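Local coordinates for maternal protein tudor (Drosophila melanogaster, PDB 4Q5W) that is required for primordial germ-cell formation, may act in piRNA-guided transposon repression, and contributes here one extended Tudor domain, a module type that recognises symmetrically dimethylated arginine of Aubergine, at residues Ala6-Val11 with Ser15-Gln20; Ser26-Ile31 with Lys104-Ile109; Cys32-Gly37 with Gln98-Ile103. All blocks are in the same frame, centred on the assembly; numbering follows the deposited sequence. Where two conformers were deposited one is given.

The three contacts lie in one extended Tudor domain, and helix 25-37, shared by contacts 2 and 3, directly follows the hairpin of contact 1. That hairpin, strands 5-11 and 16-21, closes first along the chain. Contacts 2 and 3 use successive turns of the helix, against residues 104-109 and 98-103; since 32-37 and 98-103 both fall between 26-31 and 104-109, contact 3 sits within the span that contact 2 closes. Centres of contacts 1 and 2 lie about 12 Å apart, of 2 and 3 about 10 Å, of 1 and 3 about 21 Å. Strands 16-21 and 108-112 are neighbours in one sheet, and the helix joins it to the four-stranded Tudor sheet, tying the two lobes together.

Contact 1. Residues Ala6-Val11 with Ser15-Gln20; sequences AIITHV and SRIYLQ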
loop_
_atom_site.group_PDB
_atom_site.type_symbol
_atom_site.label_atom_id
_atom_site.label_comp_id
_atom_site.label_asym_id
_atom_site.label_seq_id
_atom_site.Cartn_x
_atom_site.Cartn_y
_atom_site.Cartn_z
ATOM N N ALA A 6 2.466 9.618 8.398
ATOM C CA ALA A 6 2.442 8.264 7.862
ATOM C C ALA A 6 3.177 8.216 6.534
ATOM O O ALA A 6 3.482 9.252 5.935
ATOM C CB ALA A 6 1.007 7.791 7.686
ATOM N N ILE A 7 3.475 7.006 6.079
ATOM C CA ILE A 7 4.052 6.807 4.752
ATOM C C ILE A 7 3.100 5.994 3.888
ATOM O O ILE A 7 2.656 4.913 4.290
ATOM C CB ILE A 7 5.380 6.054 4.817
ATOM C CG1 ILE A 7 6.430 6.878 5.560
ATOM C CG2 ILE A 7 5.869 5.710 3.408
ATOM C CD1 ILE A 7 7.713 6.113 5.808
ATOM N N ILE A 8 2.770 6.508 2.707
ATOM C CA ILE A 8 1.912 5.765 1.789
ATOM C C ILE A 8 2.722 4.683 1.091
ATOM O O ILE A 8 3.738 4.964 0.451
ATOM C CB ILE A 8 1.218 6.707 0.784
ATOM C CG1 ILE A 8 0.256 7.614 1.558
ATOM C CG2 ILE A 8 0.464 5.915 -0.288
ATOM C CD1 ILE A 8 -0.407 8.696 0.723
ATOM N N THR A 9 2.274 3.440 1.258
ATOM C CA THR A 9 2.980 2.277 0.727
ATOM C C THR A 9 2.299 1.645 -0.490
ATOM O O THR A 9 2.946 0.921 -1.253
ATOM C CB THR A 9 3.213 1.206 1.821
ATOM O OG1 THR A 9 1.990 0.941 2.513
ATOM C CG2 THR A 9 4.253 1.685 2.814
ATOM N N HIS A 10 1.010 1.918 -0.684
ATOM C CA HIS A 10 0.309 1.418 -1.875
ATOM C C HIS A 10 -0.975 2.171 -2.135
ATOM O O HIS A 10 -1.760 2.415 -1.225
ATOM C CB HIS A 10 -0.040 -0.074 -1.754
ATOM C CG HIS A 10 -0.802 -0.607 -2.930
ATOM N ND1 HIS A 10 -0.246 -0.709 -4.189
ATOM C CD2 HIS A 10 -2.076 -1.051 -3.046
ATOM C CE1 HIS A 10 -1.143 -1.198 -5.028
ATOM N NE2 HIS A 10 -2.264 -1.410 -4.360
ATOM N N VAL A 11 -1.207 2.512 -3.394
ATOM C CA VAL A 11 -2.463 3.142 -3.769
ATOM C C VAL A 11 -3.266 2.229 -4.677
ATOM O O VAL A 11 -2.830 1.920 -5.781
ATOM C CB VAL A 11 -2.218 4.467 -4.495
ATOM C CG1 VAL A 11 -3.551 5.039 -5.012
ATOM C CG2 VAL A 11 -1.537 5.434 -3.562
ATOM N N SER A 15 -9.712 6.110 -2.912
ATOM C CA SER A 15 -10.540 5.738 -1.768
ATOM C C SER A 15 -10.018 4.508 -1.032
ATOM O O SER A 15 -10.657 4.025 -0.092
ATOM C CB SER A 15 -11.991 5.516 -2.195
ATOM O OG SER A 15 -12.570 6.746 -2.595
ATOM N N ARG A 16 -8.854 4.018 -1.455
ATOM C CA ARG A 16 -8.256 2.842 -0.837
ATOM C C ARG A 16 -6.741 2.969 -0.869
ATOM O O ARG A 16 -6.080 2.537 -1.817
ATOM C CB ARG A 16 -8.732 1.560 -1.541
ATOM C CG ARG A 16 -8.287 0.269 -0.857
ATOM C CD ARG A 16 -8.968 -0.937 -1.480
ATOM N NE ARG A 16 -8.387 -2.198 -1.035
ATOM C CZ ARG A 16 -8.870 -2.932 -0.041
ATOM N NH1 ARG A 16 -8.281 -4.070 0.297
ATOM N NH2 ARG A 16 -9.939 -2.522 0.626
ATOM N N ILE A 17 -6.201 3.583 0.179
ATOM C CA ILE A 17 -4.787 3.899 0.244
ATOM C C ILE A 17 -4.195 3.230 1.475
ATOM O O ILE A 17 -4.709 3.412 2.574
ATOM C CB ILE A 17 -4.590 5.428 0.359
ATOM C CG1 ILE A 17 -5.219 6.143 -0.838
ATOM C CG2 ILE A 17 -3.104 5.799 0.458
ATOM C CD1 ILE A 17 -5.194 7.654 -0.688
ATOM N N TYR A 18 -3.132 2.452 1.279
ATOM C CA TYR A 18 -2.410 1.804 2.377
ATOM C C TYR A 18 -1.354 2.734 2.962
ATOM O O TYR A 18 -0.515 3.248 2.225
ATOM C CB TYR A 18 -1.718 0.534 1.868
ATOM C CG TYR A 18 -2.665 -0.607 1.571
ATOM C CD1 TYR A 18 -3.365 -0.660 0.372
ATOM C CD2 TYR A 18 -2.839 -1.637 2.480
ATOM C CE1 TYR A 18 -4.227 -1.708 0.094
ATOM C CE2 TYR A 18 -3.700 -2.693 2.212
ATOM C CZ TYR A 18 -4.389 -2.721 1.017
ATOM O OH TYR A 18 -5.246 -3.769 0.751
ATOM N N LEU A 19 -1.392 2.953 4.280
ATOM C CA LEU A 19 -0.428 3.822 4.952
ATOM C C LEU A 19 0.155 3.151 6.174
ATOM O O LEU A 19 -0.558 2.480 6.913
ATOM C CB LEU A 19 -1.091 5.112 5.470
ATOM C CG LEU A 19 -1.545 6.193 4.505
ATOM C CD1 LEU A 19 -2.796 5.728 3.859
ATOM C CD2 LEU A 19 -1.783 7.502 5.221
ATOM N N GLN A 20 1.435 3.392 6.421
ATOM C CA GLN A 20 2.051 2.951 7.663
ATOM C C GLN A 20 2.216 4.150 8.579
ATOM O O GLN A 20 2.976 5.059 8.277
ATOM C CB GLN A 20 3.406 2.314 7.380
ATOM C CG GLN A 20 3.301 1.074 6.503
ATOM C CD GLN A 20 4.657 0.500 6.175
ATOM O OE1 GLN A 20 5.687 1.133 6.420
ATOM N NE2 GLN A 20 4.672 -0.717 5.645
#
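The His10 ring meets Tyr18 at its edge, where Tyr18 CD1 lies near the imidazole plane, 3.7 Å from His10 CD2. The planes are inclined at 52°, so the pair is oblique, and the edge of the phenol ring also takes His10 O in its plane. With CG anti to the backbone N (chi1 178°), His10 runs alongside Tyr18. Thr9 CG2 abuts the Gln20 amide, 3.6 Å from Gln20 CD. Thr9 and His10 both face Tyr18, a classic beta bulge in the antiparallel hairpin: Thr9 N gives to Tyr18 O (3.0 Å), and Tyr18 N gives to His10 O (2.9 Å). On the other face, Ile8 CG2 touches Ile17 CG2 at 3.6 Å and Ile8 CG1 touches Leu19 CG at 3.7 Å. Ile8 also touches Leu133 of helix 122-134, while Leu19 packs on Val140 and Val142. Replacing Ile8 with alanine removes both branches and would probably open a gap beside Ile17 and Leu19. The chemistry thus divides by face: apolar packing against helix 122-134 and strand 139-144, and on the face of His10, Tyr18 and Gln20 polar ends that look outside the hairpin, Gln20 NE2 held by Asp83 O and His10 NE2 by Glu12 OE1; Thr9 OG1, at the bulge, bonds Tyr84 O.

Contact 2. Residues Ser26-Ile31 with Lys104-Ile109; sequences SLMDII and KPVAEI
Apolar packing carries the contact, and all of it converges on Val106. Its CG2 methyl meets three side chains of helix 25-37: Met28 SD at 3.7 Å, Ile31 CD1 at 3.8 Å and, more loosely, Leu27 CD2 at 4.4 Å. Met28 comes across the valine at a slant, and its sulfur lies almost equally near both branches, 3.9 Å from Val106 CG1. This follows from a chain that leaves with CG anti to the backbone N (chi1 -170°) and then bends at chi2 and chi3, which brings SD up against the isopropyl group. Ile31 instead slides past the valine in the opposite direction, touching it with its terminal methyl. Leu27 and Ile31 are spaced one turn apart, as the bond from Ile31 N to Leu27 O (3.0 Å) confirms, so both can reach the same methyl. In the extended Tudor fold this helix links the two lobes, and the valine lies in the loop that leads into strand 108-112. The valine's own polar atoms bond outside the two segments: Val106 N gives to Asp83 OD1, and Val106 O accepts from Lys24 NZ. Met28 also touches Asp83, Tyr84 and Gln20 of strand 16-21.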
loop_
_atom_site.group_PDB
_atom_site.type_symbol
_atom_site.label_atom_id
_atom_site.label_comp_id
_atom_site.label_asym_id
_atom_site.label_seq_id
_atom_site.Cartn_x
_atom_site.Cartn_y
_atom_site.Cartn_z
ATOM N N SER A 26 9.280 1.313 13.868
ATOM C CA SER A 26 10.250 0.400 14.463
ATOM C C SER A 26 9.768 -1.031 14.352
ATOM O O SER A 26 10.571 -1.936 14.153
ATOM C CB SER A 26 10.527 0.729 15.934
ATOM O OG SER A 26 11.246 1.942 16.058
ATOM N N LEU A 27 8.458 -1.230 14.496
ATOM C CA LEU A 27 7.878 -2.560 14.332
ATOM C C LEU A 27 8.079 -3.073 12.909
ATOM O O LEU A 27 8.404 -4.240 12.713
ATOM C CB LEU A 27 6.385 -2.562 14.679
ATOM C CG LEU A 27 5.628 -3.852 14.338
ATOM C CD1 LEU A 27 6.197 -5.042 15.109
ATOM C CD2 LEU A 27 4.132 -3.703 14.592
ATOM N N MET A 28 7.863 -2.212 11.916
ATOM C CA MET A 28 8.083 -2.600 10.524
ATOM C C MET A 28 9.559 -2.967 10.305
ATOM O O MET A 28 9.879 -3.945 9.631
ATOM C CB MET A 28 7.667 -1.466 9.572
ATOM C CG MET A 28 7.631 -1.853 8.098
ATOM S SD MET A 28 6.319 -3.029 7.708
ATOM C CE MET A 28 7.237 -4.565 7.503
ATOM N N ASP A 29 10.455 -2.174 10.876
ATOM C CA ASP A 29 11.883 -2.440 10.742
ATOM C C ASP A 29 12.259 -3.797 11.321
ATOM O O ASP A 29 13.060 -4.513 10.729
ATOM C CB ASP A 29 12.719 -1.355 11.412
ATOM C CG ASP A 29 12.737 -0.058 10.625
ATOM O OD1 ASP A 29 12.179 -0.018 9.507
ATOM O OD2 ASP A 29 13.320 0.920 11.129
ATOM N N ILE A 30 11.689 -4.139 12.477
ATOM C CA ILE A 30 11.985 -5.421 13.125
ATOM C C ILE A 30 11.453 -6.589 12.302
ATOM O O ILE A 30 12.106 -7.628 12.192
ATOM C CB ILE A 30 11.407 -5.476 14.563
ATOM C CG1 ILE A 30 12.172 -4.511 15.476
ATOM C CG2 ILE A 30 11.503 -6.865 15.128
ATOM C CD1 ILE A 30 11.421 -4.131 16.742
ATOM N N ILE A 31 10.269 -6.423 11.718
ATOM C CA ILE A 31 9.698 -7.471 10.867
ATOM C C ILE A 31 10.619 -7.747 9.684
ATOM O O ILE A 31 10.973 -8.901 9.422
ATOM C CB ILE A 31 8.274 -7.115 10.384
ATOM C CG1 ILE A 31 7.316 -7.022 11.575
ATOM C CG2 ILE A 31 7.776 -8.125 9.356
ATOM C CD1 ILE A 31 5.908 -6.529 11.210
ATOM N N LYS A 104 -0.728 -7.904 13.752
ATOM C CA LYS A 104 -1.573 -7.368 12.684
ATOM C C LYS A 104 -0.743 -6.757 11.545
ATOM O O LYS A 104 0.413 -6.377 11.743
ATOM C CB LYS A 104 -2.542 -6.309 13.241
ATOM C CG LYS A 104 -3.470 -6.790 14.334
ATOM C CD LYS A 104 -4.513 -7.776 13.825
ATOM C CE LYS A 104 -5.468 -8.166 14.945
ATOM N NZ LYS A 104 -5.749 -9.627 14.966
ATOM N N PRO A 105 -1.326 -6.680 10.337
ATOM C CA PRO A 105 -0.621 -5.999 9.246
ATOM C C PRO A 105 -0.265 -4.578 9.655
ATOM O O PRO A 105 -1.057 -3.895 10.306
ATOM C CB PRO A 105 -1.663 -5.962 8.120
ATOM C CG PRO A 105 -2.604 -7.055 8.419
ATOM C CD PRO A 105 -2.653 -7.164 9.917
ATOM N N VAL A 106 0.920 -4.137 9.264
ATOM C CA VAL A 106 1.412 -2.822 9.661
ATOM C C VAL A 106 0.587 -1.724 8.987
ATOM O O VAL A 106 0.010 -0.865 9.668
ATOM C CB VAL A 106 2.892 -2.691 9.319
ATOM C CG1 VAL A 106 3.376 -1.256 9.517
ATOM C CG2 VAL A 106 3.700 -3.656 10.180
ATOM N N ALA A 107 0.497 -1.784 7.660
ATOM C CA ALA A 107 -0.299 -0.816 6.896
ATOM C C ALA A 107 -1.782 -0.835 7.251
ATOM O O ALA A 107 -2.380 -1.903 7.437
ATOM C CB ALA A 107 -0.133 -1.049 5.399
ATOM N N GLU A 108 -2.372 0.355 7.339
ATOM C CA GLU A 108 -3.806 0.491 7.534
ATOM C C GLU A 108 -4.382 1.128 6.281
ATOM O O GLU A 108 -3.692 1.870 5.589
ATOM C CB GLU A 108 -4.105 1.358 8.754
ATOM C CG GLU A 108 -3.565 0.774 10.040
ATOM C CD GLU A 108 -3.645 1.733 11.213
ATOM O OE1 GLU A 108 -2.912 1.509 12.196
ATOM O OE2 GLU A 108 -4.434 2.706 11.157
ATOM N N ILE A 109 -5.640 0.832 5.980
ATOM C CA ILE A 109 -6.275 1.395 4.798
ATOM C C ILE A 109 -7.114 2.626 5.134
ATOM O O ILE A 109 -7.908 2.620 6.080
ATOM C CB ILE A 109 -7.187 0.369 4.117
ATOM C CG1 ILE A 109 -6.399 -0.887 3.748
ATOM C CG2 ILE A 109 -7.844 0.975 2.885
ATOM C CD1 ILE A 109 -7.273 -2.018 3.225
#

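Contact 3. Residues Cys32-Gly37 with Gln98-Ile103; sequences CEKLNG and QEFTLI
Phe100 pushes the far end of its ring against helix 25-37, between the side chains of Lys34 and Leu35. Its segment forms a type I beta turn from Phe100 to Ile103, closed by the bond from Ile103 N to Phe100 O (3.1 Å), in the loop that leads from the Tudor sheet towards strand 108-112. Lys34 CB lies at the ring edge, near its plane, 3.7 Å from Phe100 CZ. Leu35 crosses the ring obliquely, setting CD2 3.8 Å from Phe100 CE2, and it also packs on Arg65. One face of the phenyl ring bears Glu99 CG, offset towards the rim, so the arm passes over the rim of the ring before its carboxylate meets Lys34. Glu99 starts between its backbone N and carbonyl carbon (chi1 60°) and is extended beyond CG, which brings the carboxylate beside the aliphatic part of Lys34: Glu99 OE2 is 3.6 Å from Lys34 CD. The charged ends form a salt bridge whose hydrogen bond is weak, Lys34 NZ to Glu99 OE1 at 3.5 Å. Both residues are exposed, so solvent probably screens this pair, while the buried ring and leucine supply the packing. Within the helical segment, Cys32 O is gripped twice by one residue: Asn36 N and Asn36 ND2 approach from opposite faces of its carbonyl plane, the ND2 bond measuring 2.8 Å with an N-H...O angle of 158°.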
loop_
_atom_site.group_PDB
_atom_site.type_symbol
_atom_site.label_atom_id
_atom_site.label_comp_id
_atom_site.label_asym_id
_atom_site.label_seq_id
_atom_site.Cartn_x
_atom_site.Cartn_y
_atom_site.Cartn_z
ATOM N N CYS A 32 11.027 -6.680 9.000
ATOM C CA CYS A 32 11.936 -6.784 7.857
ATOM C C CYS A 32 13.267 -7.414 8.237
ATOM O O CYS A 32 13.778 -8.278 7.532
ATOM C CB CYS A 32 12.203 -5.406 7.248
ATOM S SG CYS A 32 10.792 -4.661 6.410
ATOM N N GLU A 33 13.839 -6.962 9.348
ATOM C CA GLU A 33 15.128 -7.487 9.792
ATOM C C GLU A 33 15.023 -8.977 10.091
ATOM O O GLU A 33 15.880 -9.765 9.696
ATOM C CB GLU A 33 15.644 -6.738 11.023
ATOM C CG GLU A 33 16.684 -7.517 11.800
ATOM C CD GLU A 33 17.864 -6.677 12.227
ATOM O OE1 GLU A 33 17.726 -5.903 13.201
ATOM O OE2 GLU A 33 18.934 -6.796 11.590
ATOM N N LYS A 34 13.964 -9.370 10.784
ATOM C CA LYS A 34 13.806 -10.779 11.127
ATOM C C LYS A 34 13.552 -11.662 9.900
ATOM O O LYS A 34 14.122 -12.754 9.775
ATOM C CB LYS A 34 12.707 -10.947 12.172
ATOM C CG LYS A 34 13.150 -10.532 13.572
ATOM C CD LYS A 34 11.964 -10.504 14.525
ATOM C CE LYS A 34 12.408 -10.239 15.953
ATOM N NZ LYS A 34 13.196 -11.377 16.494
ATOM N N LEU A 35 12.707 -11.195 8.985
ATOM C CA LEU A 35 12.427 -11.972 7.773
ATOM C C LEU A 35 13.631 -12.073 6.834
ATOM O O LEU A 35 13.808 -13.077 6.148
ATOM C CB LEU A 35 11.217 -11.411 7.020
ATOM C CG LEU A 35 9.847 -11.678 7.643
ATOM C CD1 LEU A 35 8.764 -11.022 6.813
ATOM C CD2 LEU A 35 9.599 -13.189 7.766
ATOM N N ASN A 36 14.467 -11.040 6.795
ATOM C CA ASN A 36 15.608 -11.065 5.884
ATOM C C ASN A 36 16.926 -11.507 6.516
ATOM O O ASN A 36 17.972 -11.466 5.865
ATOM C CB ASN A 36 15.779 -9.702 5.221
ATOM C CG ASN A 36 14.641 -9.376 4.282
ATOM O OD1 ASN A 36 14.614 -9.833 3.142
ATOM N ND2 ASN A 36 13.686 -8.592 4.761
ATOM N N GLY A 37 16.878 -11.944 7.772
ATOM C CA GLY A 37 18.093 -12.208 8.522
ATOM C C GLY A 37 18.382 -13.672 8.781
ATOM O O GLY A 37 19.500 -14.039 9.135
ATOM N N GLN A 98 6.488 -18.472 13.468
ATOM C CA GLN A 98 5.462 -18.415 14.510
ATOM C C GLN A 98 5.353 -17.072 15.232
ATOM O O GLN A 98 4.257 -16.669 15.651
ATOM C CB GLN A 98 5.708 -19.531 15.536
ATOM C CG GLN A 98 4.617 -19.671 16.590
ATOM C CD GLN A 98 3.270 -20.057 16.003
ATOM O OE1 GLN A 98 3.179 -20.518 14.862
ATOM N NE2 GLN A 98 2.213 -19.886 16.792
ATOM N N GLU A 99 6.483 -16.391 15.387
ATOM C CA GLU A 99 6.525 -15.134 16.145
ATOM C C GLU A 99 5.696 -14.009 15.521
ATOM O O GLU A 99 5.412 -13.003 16.182
ATOM C CB GLU A 99 7.972 -14.673 16.358
ATOM C CG GLU A 99 8.747 -14.413 15.069
ATOM C CD GLU A 99 10.160 -13.925 15.321
ATOM O OE1 GLU A 99 10.458 -13.513 16.462
ATOM O OE2 GLU A 99 10.981 -13.954 14.380
ATOM N N PHE A 100 5.300 -14.183 14.261
ATOM C CA PHE A 100 4.546 -13.159 13.540
ATOM C C PHE A 100 3.050 -13.426 13.467
ATOM O O PHE A 100 2.292 -12.549 13.054
ATOM C CB PHE A 100 5.048 -13.035 12.098
ATOM C CG PHE A 100 6.489 -12.646 11.982
ATOM C CD1 PHE A 100 6.891 -11.342 12.239
ATOM C CD2 PHE A 100 7.437 -13.572 11.588
ATOM C CE1 PHE A 100 8.217 -10.979 12.127
ATOM C CE2 PHE A 100 8.769 -13.215 11.473
ATOM C CZ PHE A 100 9.156 -11.914 11.739
ATOM N N THR A 101 2.624 -14.625 13.866
ATOM C CA THR A 101 1.242 -15.071 13.682
ATOM C C THR A 101 0.174 -14.088 14.173
ATOM O O THR A 101 -0.847 -13.884 13.521
ATOM C CB THR A 101 1.012 -16.427 14.370
ATOM O OG1 THR A 101 2.029 -17.347 13.956
ATOM C CG2 THR A 101 -0.363 -16.979 14.020
ATOM N N LEU A 102 0.410 -13.487 15.336
ATOM C CA LEU A 102 -0.604 -12.616 15.940
ATOM C C LEU A 102 -0.385 -11.121 15.706
ATOM O O LEU A 102 -1.158 -10.299 16.187
ATOM C CB LEU A 102 -0.675 -12.874 17.441
ATOM C CG LEU A 102 -1.004 -14.319 17.800
ATOM C CD1 LEU A 102 -0.746 -14.553 19.268
ATOM C CD2 LEU A 102 -2.449 -14.585 17.456
ATOM N N ILE A 103 0.668 -10.773 14.983
ATOM C CA ILE A 103 0.963 -9.371 14.706
ATOM C C ILE A 103 0.131 -8.891 13.520
ATOM O O ILE A 103 0.276 -9.393 12.412
ATOM C CB ILE A 103 2.456 -9.163 14.378
ATOM C CG1 ILE A 103 3.341 -9.860 15.425
ATOM C CG2 ILE A 103 2.775 -7.670 14.253
ATOM C CD1 ILE A 103 3.187 -9.323 16.833
#